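Long-range contacts in membrane-associated lipoprotein (Ureaplasma parvum, PDB 3K63), which is a membrane-associated lipoprotein of undetermined function, represented by its lipoprotein-associated type-17 domain, a small alpha+beta module that may bind lipid: residues A[14-19]-A[56-61]; A[32-37]-A[72-77]; A[78-83]-A[97-102]. All blocks are in the same frame, centred on the assembly; numbering follows the deposited sequence.

Contact 1 (A[14-19]-A[56-61])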
ATOM      1  N   LYS A  14       1.660  -3.927   8.316  1.00 57.32           N
ATOM      2  CA  LYS A  14       2.213  -3.756   9.647  1.00 59.99           C
ATOM      3  C   LYS A  14       2.187  -5.051  10.467  1.00 68.09           C
ATOM      4  O   LYS A  14       2.744  -5.114  11.565  1.00 75.25           O
ATOM      5  CB  LYS A  14       1.479  -2.619  10.372  1.00 60.80           C
ATOM      6  CG  LYS A  14       2.141  -1.252  10.152  1.00 65.91           C
ATOM      7  CD  LYS A  14       1.341  -0.073  10.705  1.00 67.52           C
ATOM      8  CE  LYS A  14       0.289   0.409   9.715  1.00 69.69           C
ATOM      9  NZ  LYS A  14      -0.461   1.599  10.222  1.00 65.08           N
ATOM     10  N   ASP A  15       1.551  -6.085   9.925  1.00 63.14           N
ATOM     11  CA  ASP A  15       1.478  -7.378  10.593  1.00 63.43           C
ATOM     12  C   ASP A  15       2.263  -8.374   9.744  1.00 65.90           C
ATOM     13  O   ASP A  15       3.428  -8.680  10.032  1.00 62.59           O
ATOM     14  CB  ASP A  15       0.018  -7.832  10.720  1.00 66.85           C
ATOM     15  CG  ASP A  15      -0.119  -9.217  11.345  1.00 74.13           C
ATOM     16  OD1 ASP A  15       0.812  -9.650  12.060  1.00 72.50           O
ATOM     17  OD2 ASP A  15      -1.171  -9.866  11.134  1.00 74.87           O
ATOM     18  N   THR A  16       1.614  -8.854   8.683  1.00 63.69           N
ATOM     19  CA  THR A  16       2.217  -9.804   7.758  1.00 61.77           C
ATOM     20  C   THR A  16       3.401  -9.208   7.020  1.00 59.07           C
ATOM     21  O   THR A  16       4.394  -9.895   6.779  1.00 59.88           O
ATOM     22  CB  THR A  16       1.224 -10.262   6.706  1.00 61.29           C
ATOM     23  OG1 THR A  16      -0.025 -10.575   7.337  1.00 67.15           O
ATOM     24  CG2 THR A  16       1.765 -11.499   5.985  1.00 59.04           C
ATOM     25  N   PHE A  17       3.289  -7.943   6.634  1.00 52.97           N
ATOM     26  CA  PHE A  17       4.374  -7.291   5.919  1.00 55.12           C
ATOM     27  C   PHE A  17       4.318  -5.779   6.040  1.00 55.10           C
ATOM     28  O   PHE A  17       3.336  -5.197   6.502  1.00 52.48           O
ATOM     29  CB  PHE A  17       4.334  -7.638   4.427  1.00 52.96           C
ATOM     30  CG  PHE A  17       3.216  -6.953   3.673  1.00 53.54           C
ATOM     31  CD1 PHE A  17       1.889  -7.289   3.919  1.00 50.47           C
ATOM     32  CD2 PHE A  17       3.492  -5.962   2.726  1.00 49.31           C
ATOM     33  CE1 PHE A  17       0.850  -6.654   3.239  1.00 48.49           C
ATOM     34  CE2 PHE A  17       2.455  -5.319   2.038  1.00 48.38           C
ATOM     35  CZ  PHE A  17       1.129  -5.671   2.299  1.00 49.76           C
ATOM     36  N   ASP A  18       5.396  -5.159   5.599  1.00 53.04           N
ATOM     37  CA  ASP A  18       5.511  -3.722   5.582  1.00 51.80           C
ATOM     38  C   ASP A  18       6.217  -3.415   4.277  1.00 51.47           C
ATOM     39  O   ASP A  18       6.805  -4.307   3.653  1.00 49.14           O
ATOM     40  CB  ASP A  18       6.353  -3.229   6.752  1.00 52.58           C
ATOM     41  CG  ASP A  18       5.564  -3.149   8.050  1.00 61.52           C
ATOM     42  OD1 ASP A  18       4.428  -2.619   8.033  1.00 61.70           O
ATOM     43  OD2 ASP A  18       6.086  -3.600   9.098  1.00 63.98           O
ATOM     44  N   PHE A  19       6.141  -2.166   3.844  1.00 51.55           N
ATOM     45  CA  PHE A  19       6.812  -1.783   2.620  1.00 46.32           C
ATOM     46  C   PHE A  19       7.548  -0.493   2.887  1.00 47.78           C
ATOM     47  O   PHE A  19       7.256   0.237   3.837  1.00 45.36           O
ATOM     48  CB  PHE A  19       5.820  -1.584   1.464  1.00 41.49           C
ATOM     49  CG  PHE A  19       4.862  -0.446   1.668  1.00 40.35           C
ATOM     50  CD1 PHE A  19       3.574  -0.679   2.148  1.00 42.19           C
ATOM     51  CD2 PHE A  19       5.244   0.862   1.384  1.00 40.39           C
ATOM     52  CE1 PHE A  19       2.676   0.370   2.339  1.00 40.84           C
ATOM     53  CE2 PHE A  19       4.361   1.926   1.570  1.00 38.08           C
ATOM     54  CZ  PHE A  19       3.070   1.681   2.050  1.00 39.04           C
ATOM     55  N   LEU A  56       3.888 -17.895   0.983  1.00 63.94           N
ATOM     56  CA  LEU A  56       3.381 -16.808   0.152  1.00 58.66           C
ATOM     57  C   LEU A  56       4.350 -15.721  -0.297  1.00 56.63           C
ATOM     58  O   LEU A  56       5.366 -15.459   0.358  1.00 54.22           O
ATOM     59  CB  LEU A  56       2.229 -16.168   0.928  1.00 61.25           C
ATOM     60  CG  LEU A  56       1.751 -14.745   0.713  1.00 59.01           C
ATOM     61  CD1 LEU A  56       0.639 -14.801  -0.290  1.00 55.46           C
ATOM     62  CD2 LEU A  56       1.267 -14.151   2.025  1.00 55.16           C
ATOM     63  N   ASP A  57       4.054 -15.111  -1.443  1.00 56.10           N
ATOM     64  CA  ASP A  57       4.862 -13.986  -1.899  1.00 53.35           C
ATOM     65  C   ASP A  57       3.894 -12.830  -2.051  1.00 49.66           C
ATOM     66  O   ASP A  57       2.855 -12.953  -2.711  1.00 46.95           O
ATOM     67  CB  ASP A  57       5.536 -14.195  -3.241  1.00 45.27           C
ATOM     68  CG  ASP A  57       6.384 -12.984  -3.630  1.00 52.87           C
ATOM     69  OD1 ASP A  57       7.189 -12.558  -2.769  1.00 48.54           O
ATOM     70  OD2 ASP A  57       6.258 -12.451  -4.763  1.00 58.09           O
ATOM     71  N   ILE A  58       4.236 -11.710  -1.429  1.00 48.91           N
ATOM     72  CA  ILE A  58       3.403 -10.519  -1.472  1.00 46.20           C
ATOM     73  C   ILE A  58       4.092  -9.379  -2.198  1.00 46.50           C
ATOM     74  O   ILE A  58       5.178  -8.953  -1.799  1.00 45.54           O
ATOM     75  CB  ILE A  58       3.110  -9.988  -0.078  1.00 47.62           C
ATOM     76  CG1 ILE A  58       2.325 -10.999   0.761  1.00 47.76           C
ATOM     77  CG2 ILE A  58       2.360  -8.683  -0.208  1.00 45.32           C
ATOM     78  CD1 ILE A  58       2.113 -10.528   2.219  1.00 46.60           C
ATOM     79  N   LYS A  59       3.441  -8.870  -3.240  1.00 47.84           N
ATOM     80  CA  LYS A  59       3.963  -7.737  -4.007  1.00 40.28           C
ATOM     81  C   LYS A  59       2.896  -6.669  -4.085  1.00 38.88           C
ATOM     82  O   LYS A  59       1.713  -6.974  -4.223  1.00 39.73           O
ATOM     83  CB  LYS A  59       4.284  -8.134  -5.438  1.00 40.38           C
ATOM     84  CG  LYS A  59       5.563  -8.941  -5.656  1.00 45.46           C
ATOM     85  CD  LYS A  59       6.812  -8.197  -5.197  1.00 46.42           C
ATOM     86  CE  LYS A  59       8.077  -8.939  -5.642  1.00 49.48           C
ATOM     87  NZ  LYS A  59       8.142 -10.358  -5.176  1.00 53.20           N
ATOM     88  N   ILE A  60       3.291  -5.410  -3.975  1.00 41.06           N
ATOM     89  CA  ILE A  60       2.319  -4.339  -4.128  1.00 36.18           C
ATOM     90  C   ILE A  60       2.606  -3.903  -5.563  1.00 34.05           C
ATOM     91  O   ILE A  60       3.681  -3.392  -5.856  1.00 36.47           O
ATOM     92  CB  ILE A  60       2.605  -3.182  -3.179  1.00 35.06           C
ATOM     93  CG1 ILE A  60       2.278  -3.613  -1.749  1.00 36.40           C
ATOM     94  CG2 ILE A  60       1.807  -1.950  -3.600  1.00 33.38           C
ATOM     95  CD1 ILE A  60       2.760  -2.624  -0.660  1.00 42.63           C
ATOM     96  N   ILE A  61       1.676  -4.118  -6.477  1.00 32.96           N
ATOM     97  CA  ILE A  61       1.944  -3.731  -7.857  1.00 33.99           C
ATOM     98  C   ILE A  61       1.444  -2.313  -8.196  1.00 33.02           C
ATOM     99  O   ILE A  61       1.958  -1.684  -9.133  1.00 29.53           O
ATOM    100  CB  ILE A  61       1.379  -4.804  -8.846  1.00 37.08           C
ATOM    101  CG1 ILE A  61      -0.149  -4.834  -8.814  1.00 37.40           C
ATOM    102  CG2 ILE A  61       1.912  -6.170  -8.463  1.00 32.88           C
ATOM    103  CD1 ILE A  61      -0.755  -5.892  -9.788  1.00 30.88           C
TER
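I58 and F17 meet across a purely apolar interface between 14-19 and 56-61, and I58 can be followed outward from its CB. One branch, CG2, anti to the backbone N, sits over the face of the F17 ring, 4.0 Å from its centroid and only 8° off the ring normal, a well-centred CH-pi contact. The other branch leaves through CG1, which is anti to the carbonyl carbon (chi1 -62°), and runs on extended to CD1. That methyl reaches the CG-CD1 side of the ring, with I58 CD1 3.7 Å from F17 CD1, and also meets the methyl of T16, CG2, at 3.9 Å. The two strands belong to different sheets, 17-21 pairing with 45-49 and 56-64 forming an edge of the three-stranded antiparallel sheet. The axes of 17-19 and 56-61 come no closer than 9.3 Å, at an angle of 31°, so the layers face each other through side chains, with no hydrogen bond between these segments. I60, two residues on, takes the other approach to F17: its CD1 lies in the ring plane at the edge, 3.8 Å from CE2 of F17. The same I60 CD1 comes within 3.5 Å of CD1 of F19, whose ring it meets obliquely. The F19 ring also meets the rings of Y29 and F63, and I47 of strand 45-49 touches I60.

Contact 2 (A[32-37]-A[72-77])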
ATOM      1  N   LEU A  32       3.767  10.272   5.555  1.00 50.44           N
ATOM      2  CA  LEU A  32       3.580  10.306   4.104  1.00 47.98           C
ATOM      3  C   LEU A  32       2.142  10.426   3.645  1.00 44.51           C
ATOM      4  O   LEU A  32       1.296   9.604   3.973  1.00 43.29           O
ATOM      5  CB  LEU A  32       4.185   9.065   3.463  1.00 46.14           C
ATOM      6  CG  LEU A  32       5.702   8.956   3.475  1.00 45.33           C
ATOM      7  CD1 LEU A  32       6.074   7.552   3.076  1.00 45.79           C
ATOM      8  CD2 LEU A  32       6.320   9.983   2.536  1.00 41.68           C
ATOM      9  N   LEU A  33       1.872  11.461   2.866  1.00 41.87           N
ATOM     10  CA  LEU A  33       0.532  11.662   2.340  1.00 45.02           C
ATOM     11  C   LEU A  33       0.266  10.597   1.274  1.00 44.12           C
ATOM     12  O   LEU A  33       1.183  10.183   0.558  1.00 41.21           O
ATOM     13  CB  LEU A  33       0.425  13.040   1.699  1.00 47.40           C
ATOM     14  CG  LEU A  33       0.349  14.264   2.614  1.00 49.67           C
ATOM     15  CD1 LEU A  33       0.714  15.515   1.819  1.00 44.38           C
ATOM     16  CD2 LEU A  33      -1.056  14.381   3.226  1.00 43.22           C
ATOM     17  N   PRO A  34      -0.978  10.114   1.179  1.00 42.85           N
ATOM     18  CA  PRO A  34      -1.221   9.107   0.152  1.00 44.60           C
ATOM     19  C   PRO A  34      -0.733   9.575  -1.211  1.00 44.38           C
ATOM     20  O   PRO A  34      -0.146   8.789  -1.956  1.00 44.18           O
ATOM     21  CB  PRO A  34      -2.728   8.917   0.208  1.00 44.53           C
ATOM     22  CG  PRO A  34      -2.976   8.988   1.695  1.00 45.40           C
ATOM     23  CD  PRO A  34      -2.090  10.159   2.145  1.00 43.35           C
ATOM     24  N   SER A  35      -0.942  10.854  -1.527  1.00 46.01           N
ATOM     25  CA  SER A  35      -0.532  11.398  -2.821  1.00 39.87           C
ATOM     26  C   SER A  35       0.968  11.291  -3.063  1.00 40.97           C
ATOM     27  O   SER A  35       1.386  11.035  -4.185  1.00 43.10           O
ATOM     28  CB  SER A  35      -1.010  12.850  -2.974  1.00 39.67           C
ATOM     29  OG  SER A  35      -0.451  13.699  -1.987  1.00 45.05           O
ATOM     30  N   GLN A  36       1.776  11.478  -2.026  1.00 41.61           N
ATOM     31  CA  GLN A  36       3.229  11.355  -2.164  1.00 40.03           C
ATOM     32  C   GLN A  36       3.604   9.922  -2.571  1.00 38.33           C
ATOM     33  O   GLN A  36       4.434   9.709  -3.453  1.00 37.11           O
ATOM     34  CB  GLN A  36       3.936  11.690  -0.843  1.00 43.22           C
ATOM     35  CG  GLN A  36       3.808  13.137  -0.380  1.00 39.45           C
ATOM     36  CD  GLN A  36       4.387  13.338   0.999  1.00 40.31           C
ATOM     37  OE1 GLN A  36       3.742  13.042   2.016  1.00 44.34           O
ATOM     38  NE2 GLN A  36       5.625  13.815   1.044  1.00 42.22           N
ATOM     39  N   ILE A  37       2.987   8.940  -1.919  1.00 37.89           N
ATOM     40  CA  ILE A  37       3.270   7.538  -2.212  1.00 38.20           C
ATOM     41  C   ILE A  37       2.842   7.169  -3.636  1.00 35.61           C
ATOM     42  O   ILE A  37       3.570   6.504  -4.370  1.00 34.95           O
ATOM     43  CB  ILE A  37       2.568   6.616  -1.175  1.00 41.80           C
ATOM     44  CG1 ILE A  37       3.238   6.797   0.196  1.00 38.90           C
ATOM     45  CG2 ILE A  37       2.632   5.154  -1.635  1.00 34.31           C
ATOM     46  CD1 ILE A  37       2.488   6.160   1.371  1.00 43.25           C
ATOM     47  N   SER A  72      -9.549  13.126  -1.635  1.00 53.53           N
ATOM     48  CA  SER A  72     -10.333  12.186  -0.834  1.00 55.70           C
ATOM     49  C   SER A  72      -9.424  11.276  -0.005  1.00 54.29           C
ATOM     50  O   SER A  72      -9.687  10.997   1.165  1.00 58.06           O
ATOM     51  CB  SER A  72     -11.213  11.337  -1.758  1.00 58.16           C
ATOM     52  OG  SER A  72     -12.116  10.533  -1.019  1.00 69.68           O
ATOM     53  N   ALA A  73      -8.346  10.826  -0.633  1.00 56.42           N
ATOM     54  CA  ALA A  73      -7.385   9.955   0.018  1.00 52.42           C
ATOM     55  C   ALA A  73      -6.555  10.721   1.047  1.00 51.78           C
ATOM     56  O   ALA A  73      -6.318  10.228   2.150  1.00 54.42           O
ATOM     57  CB  ALA A  73      -6.482   9.323  -1.031  1.00 47.94           C
ATOM     58  N   ASN A  74      -6.113  11.922   0.690  1.00 48.05           N
ATOM     59  CA  ASN A  74      -5.310  12.718   1.605  1.00 50.04           C
ATOM     60  C   ASN A  74      -6.082  13.094   2.873  1.00 49.98           C
ATOM     61  O   ASN A  74      -5.490  13.268   3.931  1.00 48.93           O
ATOM     62  CB  ASN A  74      -4.783  13.977   0.897  1.00 50.74           C
ATOM     63  CG  ASN A  74      -3.561  13.692   0.037  1.00 49.11           C
ATOM     64  OD1 ASN A  74      -3.074  12.559  -0.019  1.00 47.53           O
ATOM     65  ND2 ASN A  74      -3.055  14.721  -0.627  1.00 49.40           N
ATOM     66  N   LYS A  75      -7.403  13.210   2.766  1.00 53.79           N
ATOM     67  CA  LYS A  75      -8.232  13.552   3.924  1.00 57.32           C
ATOM     68  C   LYS A  75      -8.311  12.398   4.922  1.00 56.74           C
ATOM     69  O   LYS A  75      -8.270  12.621   6.132  1.00 58.29           O
ATOM     70  CB  LYS A  75      -9.649  13.946   3.486  1.00 56.91           C
ATOM     71  CG  LYS A  75      -9.791  15.397   3.030  1.00 60.08           C
ATOM     72  CD  LYS A  75     -11.131  15.639   2.356  1.00 62.67           C
ATOM     73  CE  LYS A  75     -11.054  16.839   1.423  1.00 68.24           C
ATOM     74  NZ  LYS A  75     -12.206  16.913   0.472  1.00 72.84           N
ATOM     75  N   ASN A  76      -8.415  11.170   4.410  1.00 59.19           N
ATOM     76  CA  ASN A  76      -8.505   9.969   5.252  1.00 54.19           C
ATOM     77  C   ASN A  76      -7.154   9.278   5.464  1.00 55.49           C
ATOM     78  O   ASN A  76      -7.086   8.260   6.144  1.00 53.98           O
ATOM     79  CB  ASN A  76      -9.465   8.950   4.625  1.00 56.73           C
ATOM     80  CG  ASN A  76     -10.821   9.541   4.292  1.00 63.52           C
ATOM     81  OD1 ASN A  76     -11.417   9.207   3.264  1.00 62.05           O
ATOM     82  ND2 ASN A  76     -11.323  10.410   5.162  1.00 70.33           N
ATOM     83  N   GLY A  77      -6.085   9.820   4.886  1.00 51.63           N
ATOM     84  CA  GLY A  77      -4.782   9.192   5.039  1.00 52.60           C
ATOM     85  C   GLY A  77      -4.896   7.716   4.689  1.00 52.89           C
ATOM     86  O   GLY A  77      -4.334   6.842   5.359  1.00 46.90           O
TER
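The N-terminal turn of helix 34-40 docks on the end of helix 70-76 in the type-17 lipoprotein domain, joined by the side chain of N74. The carboxamide of N74 spans the gap and makes two hydrogen bonds to S35. Its OD1 accepts from the backbone S35 N at 3.1 Å, the donor lying in the carbonyl plane on a lone pair, and its ND2 donates a hydrogen bond to S35 OG, also at 3.1 Å and only 5° out of the amide plane. Gripped at both ends, the amide is fixed in rotation and its oxygen and nitrogen are told apart. ND2 also bonds to the carbonyl of G109, while S35 OG has a further partner in E112, which ties the C-terminal loop to this joint. By taking the N-H of S35, near the start of its helix, OD1 satisfies a buried donor that has no preceding turn to bond to. Beside this polar pair P34 packs on helix 70-76: its CB is 4.0 Å from A73 CB, and its CG lies 3.6 Å from A73 O and near the backbone of G77, the first residue past the helix, which has positive phi. The proline ring also flanks the amide, with P34 CD 3.4 Å from N74 OD1.

Contact 3 (A[78-83]-A[97-102])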
ATOM      1  N   THR A  78      -5.617   7.462   3.599  1.00 48.16           N
ATOM      2  CA  THR A  78      -5.880   6.119   3.110  1.00 47.36           C
ATOM      3  C   THR A  78      -5.382   5.813   1.694  1.00 48.21           C
ATOM      4  O   THR A  78      -5.229   6.711   0.870  1.00 50.11           O
ATOM      5  CB  THR A  78      -7.375   5.873   3.155  1.00 47.45           C
ATOM      6  OG1 THR A  78      -7.853   6.126   4.482  1.00 52.59           O
ATOM      7  CG2 THR A  78      -7.701   4.451   2.746  1.00 54.25           C
ATOM      8  N   LEU A  79      -5.120   4.536   1.429  1.00 44.86           N
ATOM      9  CA  LEU A  79      -4.659   4.091   0.120  1.00 44.53           C
ATOM     10  C   LEU A  79      -5.240   2.716  -0.140  1.00 47.00           C
ATOM     11  O   LEU A  79      -5.587   1.983   0.791  1.00 48.86           O
ATOM     12  CB  LEU A  79      -3.133   4.000   0.064  1.00 44.35           C
ATOM     13  CG  LEU A  79      -2.280   5.246  -0.177  1.00 45.56           C
ATOM     14  CD1 LEU A  79      -0.838   4.911   0.183  1.00 43.95           C
ATOM     15  CD2 LEU A  79      -2.377   5.711  -1.619  1.00 41.47           C
ATOM     16  N   LYS A  80      -5.363   2.375  -1.412  1.00 46.13           N
ATOM     17  CA  LYS A  80      -5.882   1.087  -1.823  1.00 45.57           C
ATOM     18  C   LYS A  80      -4.656   0.397  -2.411  1.00 47.86           C
ATOM     19  O   LYS A  80      -4.102   0.835  -3.422  1.00 44.49           O
ATOM     20  CB  LYS A  80      -6.958   1.308  -2.884  1.00 43.13           C
ATOM     21  CG  LYS A  80      -7.717   0.052  -3.297  1.00 53.54           C
ATOM     22  CD  LYS A  80      -8.927   0.311  -4.232  1.00 57.07           C
ATOM     23  CE  LYS A  80     -10.084   0.958  -3.472  1.00 60.37           C
ATOM     24  NZ  LYS A  80     -11.304   1.171  -4.318  1.00 54.13           N
ATOM     25  N   LEU A  81      -4.206  -0.659  -1.750  1.00 50.67           N
ATOM     26  CA  LEU A  81      -3.041  -1.407  -2.207  1.00 44.61           C
ATOM     27  C   LEU A  81      -3.424  -2.552  -3.135  1.00 44.28           C
ATOM     28  O   LEU A  81      -4.128  -3.486  -2.743  1.00 44.57           O
ATOM     29  CB  LEU A  81      -2.280  -1.975  -1.016  1.00 44.16           C
ATOM     30  CG  LEU A  81      -1.170  -1.131  -0.404  1.00 43.54           C
ATOM     31  CD1 LEU A  81      -1.758   0.130   0.187  1.00 43.17           C
ATOM     32  CD2 LEU A  81      -0.433  -1.953   0.667  1.00 42.21           C
ATOM     33  N   SER A  82      -2.964  -2.486  -4.372  1.00 42.66           N
ATOM     34  CA  SER A  82      -3.268  -3.534  -5.323  1.00 40.52           C
ATOM     35  C   SER A  82      -2.144  -4.553  -5.135  1.00 42.27           C
ATOM     36  O   SER A  82      -0.981  -4.249  -5.400  1.00 41.26           O
ATOM     37  CB  SER A  82      -3.265  -2.960  -6.736  1.00 35.52           C
ATOM     38  OG  SER A  82      -3.671  -3.917  -7.691  1.00 35.42           O
ATOM     39  N   LEU A  83      -2.499  -5.755  -4.678  1.00 43.81           N
ATOM     40  CA  LEU A  83      -1.526  -6.805  -4.403  1.00 38.29           C
ATOM     41  C   LEU A  83      -1.486  -7.978  -5.350  1.00 43.43           C
ATOM     42  O   LEU A  83      -2.487  -8.336  -5.977  1.00 45.40           O
ATOM     43  CB  LEU A  83      -1.771  -7.366  -3.016  1.00 40.44           C
ATOM     44  CG  LEU A  83      -1.892  -6.379  -1.865  1.00 44.41           C
ATOM     45  CD1 LEU A  83      -2.494  -7.093  -0.654  1.00 47.19           C
ATOM     46  CD2 LEU A  83      -0.520  -5.811  -1.554  1.00 44.25           C
ATOM     47  N   LEU A  97      -7.078  -6.515  -3.744  1.00 53.15           N
ATOM     48  CA  LEU A  97      -7.037  -5.101  -3.405  1.00 55.52           C
ATOM     49  C   LEU A  97      -7.251  -5.013  -1.894  1.00 53.95           C
ATOM     50  O   LEU A  97      -8.181  -5.611  -1.371  1.00 59.25           O
ATOM     51  CB  LEU A  97      -8.136  -4.354  -4.166  1.00 52.89           C
ATOM     52  CG  LEU A  97      -8.002  -4.440  -5.693  1.00 57.68           C
ATOM     53  CD1 LEU A  97      -9.273  -3.909  -6.337  1.00 59.61           C
ATOM     54  CD2 LEU A  97      -6.799  -3.646  -6.179  1.00 53.19           C
ATOM     55  N   LEU A  98      -6.385  -4.289  -1.196  1.00 49.18           N
ATOM     56  CA  LEU A  98      -6.487  -4.155   0.256  1.00 53.23           C
ATOM     57  C   LEU A  98      -6.458  -2.680   0.635  1.00 55.08           C
ATOM     58  O   LEU A  98      -5.525  -1.966   0.279  1.00 55.59           O
ATOM     59  CB  LEU A  98      -5.317  -4.881   0.929  1.00 50.56           C
ATOM     60  CG  LEU A  98      -5.025  -4.621   2.406  1.00 53.44           C
ATOM     61  CD1 LEU A  98      -6.044  -5.308   3.268  1.00 58.91           C
ATOM     62  CD2 LEU A  98      -3.651  -5.142   2.738  1.00 52.44           C
ATOM     63  N   GLU A  99      -7.464  -2.220   1.368  1.00 51.88           N
ATOM     64  CA  GLU A  99      -7.509  -0.817   1.755  1.00 54.52           C
ATOM     65  C   GLU A  99      -6.854  -0.557   3.107  1.00 55.08           C
ATOM     66  O   GLU A  99      -7.300  -1.094   4.115  1.00 58.48           O
ATOM     67  CB  GLU A  99      -8.959  -0.345   1.786  1.00 58.10           C
ATOM     68  CG  GLU A  99      -9.122   1.137   2.030  1.00 59.55           C
ATOM     69  CD  GLU A  99     -10.505   1.619   1.651  1.00 68.24           C
ATOM     70  OE1 GLU A  99     -10.918   1.371   0.494  1.00 63.91           O
ATOM     71  OE2 GLU A  99     -11.170   2.241   2.507  1.00 67.07           O
ATOM     72  N   VAL A 100      -5.805   0.266   3.144  1.00 48.51           N
ATOM     73  CA  VAL A 100      -5.148   0.546   4.415  1.00 47.68           C
ATOM     74  C   VAL A 100      -5.089   2.028   4.739  1.00 50.84           C
ATOM     75  O   VAL A 100      -4.945   2.875   3.855  1.00 48.65           O
ATOM     76  CB  VAL A 100      -3.728  -0.016   4.459  1.00 48.62           C
ATOM     77  CG1 VAL A 100      -3.716  -1.391   3.841  1.00 47.23           C
ATOM     78  CG2 VAL A 100      -2.779   0.903   3.750  1.00 57.96           C
ATOM     79  N   SER A 101      -5.196   2.331   6.026  1.00 50.00           N
ATOM     80  CA  SER A 101      -5.166   3.700   6.504  1.00 55.30           C
ATOM     81  C   SER A 101      -3.966   3.898   7.418  1.00 51.20           C
ATOM     82  O   SER A 101      -3.147   2.992   7.580  1.00 50.35           O
ATOM     83  CB  SER A 101      -6.447   3.993   7.267  1.00 46.96           C
ATOM     84  OG  SER A 101      -6.609   3.034   8.289  1.00 55.58           O
ATOM     85  N   GLY A 102      -3.855   5.086   8.005  1.00 49.59           N
ATOM     86  CA  GLY A 102      -2.743   5.349   8.897  1.00 51.05           C
ATOM     87  C   GLY A 102      -1.644   6.170   8.251  1.00 53.38           C
ATOM     88  O   GLY A 102      -0.554   6.336   8.824  1.00 54.59           O
TER
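The carbonyl oxygen of L98 receives the N-H of L81 at 2.8 Å, the shortest hydrogen bond between 78-83 and 97-102. The reciprocal bond, L98 N to L81 O, closes the ring of this hydrogen-bonded pair. One hydrogen-bonded pair along, L79 and V100 exchange two further bonds, L79 N to V100 O and V100 N to L79 O, each 2.9 Å. These four bonds zip together strands 79-87 and 93-100, a beta hairpin that forms the central and one outer strand of the three-stranded antiparallel sheet; strand 56-64 flanks the other edge of 79-87. The two faces of the ladder differ. On the face carrying L79, L81, L98 and V100, CD1 of L81 meets V100 CG2 at 3.8 Å, the two side chains crossing at about a right angle. L83 reaches in from the end of the ladder and places its CD1 3.9 Å from L98 CB. The other face, with K80, S82, L97 and E99, carries more polar residues and is more exposed. With CG anti to the carbonyl carbon (chi1 -61°), L97 lays its CD2 alongside S82, 3.5 Å from OG. The K80 chain bends at chi3, and its NZ hydrogen-bonds to the carbonyl of P66; E99 OE1 stays 4.8 Å from K80 NZ, too far for a salt bridge, though the opposite charges may still attract. Next to L79, the methyl CG2 of T78 lies 3.4 Å from V100 O and also meets E99 CG, while T78 OG1 bonds to the carbonyl of N76.

In the fold
The three contacts illustrate how chemistry follows place in a fold. Contacts 1 and 2 are buried, on opposite sides of the chain's centre, whereas contact 3, nearest that centre, is only partly buried, with the strand of 97-102 the more exposed. Contact 1 joins two sheets by hydrocarbon alone, contact 2 joins two helix ends through the side-chain amide of N74, and contact 3 joins neighbouring strands chiefly by backbone bonds. Strand 79-87 connects them: on one flank it pairs with the strand of contact 1, where I60 packs on L81 and L83; at its start it follows helix 70-76 of contact 2, and L79 packs against P34 and I37.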